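Local structure of carboxypeptidase Y inhibitor (Saccharomyces cerevisiae, 1WPX) at residues S15-H19 with G20-D24. The protein inhibits the serine protease carboxypeptidase Y specifically and potently, as a member of the phosphatidylethanolamine-binding protein family. Sequence-based numbering, arbitrary orientation.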
loop_
_atom_site.group_PDB
_atom_site.type_symbol
_atom_site.label_atom_id
_atom_site.label_comp_id
_atom_site.label_asym_id
_atom_site.label_seq_id
_atom_site.Cartn_x
_atom_site.Cartn_y
_atom_site.Cartn_z
ATOM N N SER B 15 9.297 10.846 -3.010
ATOM C CA SER B 15 9.787 9.931 -4.025
ATOM C C SER B 15 10.903 10.585 -4.855
ATOM O O SER B 15 11.970 9.994 -5.036
ATOM C CB SER B 15 8.637 9.491 -4.934
ATOM O OG SER B 15 9.055 8.492 -5.852
ATOM N N TYR B 16 10.659 11.800 -5.347
ATOM C CA TYR B 16 11.640 12.526 -6.161
ATOM C C TYR B 16 12.964 12.667 -5.430
ATOM O O TYR B 16 14.030 12.581 -6.039
ATOM C CB TYR B 16 11.144 13.932 -6.496
ATOM C CG TYR B 16 9.857 14.009 -7.285
ATOM C CD1 TYR B 16 8.983 15.087 -7.102
ATOM C CD2 TYR B 16 9.510 13.024 -8.216
ATOM C CE1 TYR B 16 7.789 15.193 -7.815
ATOM C CE2 TYR B 16 8.314 13.118 -8.944
ATOM C CZ TYR B 16 7.457 14.209 -8.733
ATOM O OH TYR B 16 6.268 14.322 -9.418
ATOM N N LYS B 17 12.888 12.908 -4.126
ATOM C CA LYS B 17 14.081 13.067 -3.307
ATOM C C LYS B 17 14.852 11.772 -3.169
ATOM O O LYS B 17 16.023 11.688 -3.533
ATOM C CB LYS B 17 13.713 13.565 -1.912
ATOM C CG LYS B 17 13.228 14.999 -1.873
ATOM C CD LYS B 17 12.904 15.426 -0.450
ATOM C CE LYS B 17 14.100 15.230 0.470
ATOM N NZ LYS B 17 13.779 15.619 1.874
ATOM N N LYS B 18 14.180 10.757 -2.643
ATOM C CA LYS B 18 14.806 9.461 -2.427
ATOM C C LYS B 18 15.483 8.891 -3.670
ATOM O O LYS B 18 16.494 8.197 -3.562
ATOM C CB LYS B 18 13.767 8.468 -1.898
ATOM C CG LYS B 18 14.334 7.106 -1.554
ATOM C CD LYS B 18 13.245 6.172 -1.079
ATOM C CE LYS B 18 13.769 4.761 -0.902
ATOM N NZ LYS B 18 12.686 3.831 -0.469
ATOM N N HIS B 19 14.939 9.194 -4.845
ATOM C CA HIS B 19 15.497 8.679 -6.090
ATOM C C HIS B 19 16.268 9.714 -6.906
ATOM O O HIS B 19 16.458 9.545 -8.111
ATOM C CB HIS B 19 14.376 8.058 -6.924
ATOM C CG HIS B 19 13.641 6.969 -6.205
ATOM N ND1 HIS B 19 14.116 5.678 -6.125
ATOM C CD2 HIS B 19 12.506 6.997 -5.468
ATOM C CE1 HIS B 19 13.306 4.958 -5.367
ATOM N NE2 HIS B 19 12.322 5.736 -4.956
ATOM N N GLY B 20 16.715 10.774 -6.235
ATOM C CA GLY B 20 17.489 11.823 -6.883
ATOM C C GLY B 20 16.936 12.465 -8.149
ATOM O O GLY B 20 17.703 12.953 -8.981
ATOM N N ILE B 21 15.615 12.482 -8.299
ATOM C CA ILE B 21 14.997 13.077 -9.478
ATOM C C ILE B 21 15.082 14.607 -9.432
ATOM O O ILE B 21 15.131 15.261 -10.471
ATOM C CB ILE B 21 13.513 12.671 -9.591
ATOM C CG1 ILE B 21 13.382 11.143 -9.636
ATOM C CG2 ILE B 21 12.893 13.307 -10.823
ATOM C CD1 ILE B 21 13.955 10.502 -10.871
ATOM N N LEU B 22 15.103 15.171 -8.226
ATOM C CA LEU B 22 15.175 16.623 -8.061
ATOM C C LEU B 22 16.558 17.203 -8.348
ATOM O O LEU B 22 16.680 18.369 -8.713
ATOM C CB LEU B 22 14.765 17.028 -6.639
ATOM C CG LEU B 22 13.333 16.755 -6.176
ATOM C CD1 LEU B 22 13.152 17.254 -4.751
ATOM C CD2 LEU B 22 12.357 17.447 -7.103
ATOM N N GLU B 23 17.597 16.391 -8.186
ATOM C CA GLU B 23 18.959 16.855 -8.401
ATOM C C GLU B 23 19.571 16.396 -9.710
ATOM O O GLU B 23 20.254 17.163 -10.381
ATOM C CB GLU B 23 19.854 16.413 -7.238
ATOM C CG GLU B 23 19.299 15.237 -6.450
ATOM C CD GLU B 23 18.124 15.640 -5.562
ATOM O OE1 GLU B 23 17.229 14.792 -5.311
ATOM O OE2 GLU B 23 18.109 16.809 -5.111
ATOM N N ASP B 24 19.330 15.147 -10.081
ATOM C CA ASP B 24 19.892 14.627 -11.317
ATOM C C ASP B 24 19.161 15.106 -12.559
ATOM O O ASP B 24 19.778 15.305 -13.604
ATOM C CB ASP B 24 19.860 13.103 -11.315
ATOM C CG ASP B 24 20.541 12.518 -10.118
ATOM O OD1 ASP B 24 20.517 11.277 -9.969
ATOM O OD2 ASP B 24 21.098 13.303 -9.323
#
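Y16 and L22 meet across the turn that ends helix 8-18, their side chains crossing at about a right angle. The L22 branch point CG lies 3.6 Å from Y16 CB, and L22 CD2 lies obliquely to the ring, 4.1 Å from Y16 CD1. The other methyl, L22 CD1, reaches the aliphatic part of K17, 3.7 Å from K17 CG, so the isobutyl group spans two successive helix residues. I21 meets the base of the tyrosine instead, with its CB 4.1 Å from Y16 CB; its side chain also touches R163 and V165 of strand 162-170. With CG beside the backbone N and anti to the carbonyl carbon (chi1 -61°), the Y16 ring leads away from the turn, and its hydroxyl is hydrogen-bonded to the carbonyl of S212. The H19 side chain also ends away from 20-24, its ring meeting F214 while ND1 bonds the hydroxyl of Y216 and NE2 an acidic side chain of the other protein's chain. Two backbone bonds hold the reversal, I21 N to Y16 O (2.8 Å) and G20 N to K17 O (2.9 Å). G20, with positive phi (52°), is the C-prime residue. These two bonds make the Schellman motif, with I21 against Y16 as its usual apolar contact and L22 adding to it, here joining the N-terminal helix to the short, weakly bonded helical turn at 21-24 beside the PEBP-family β-sheet.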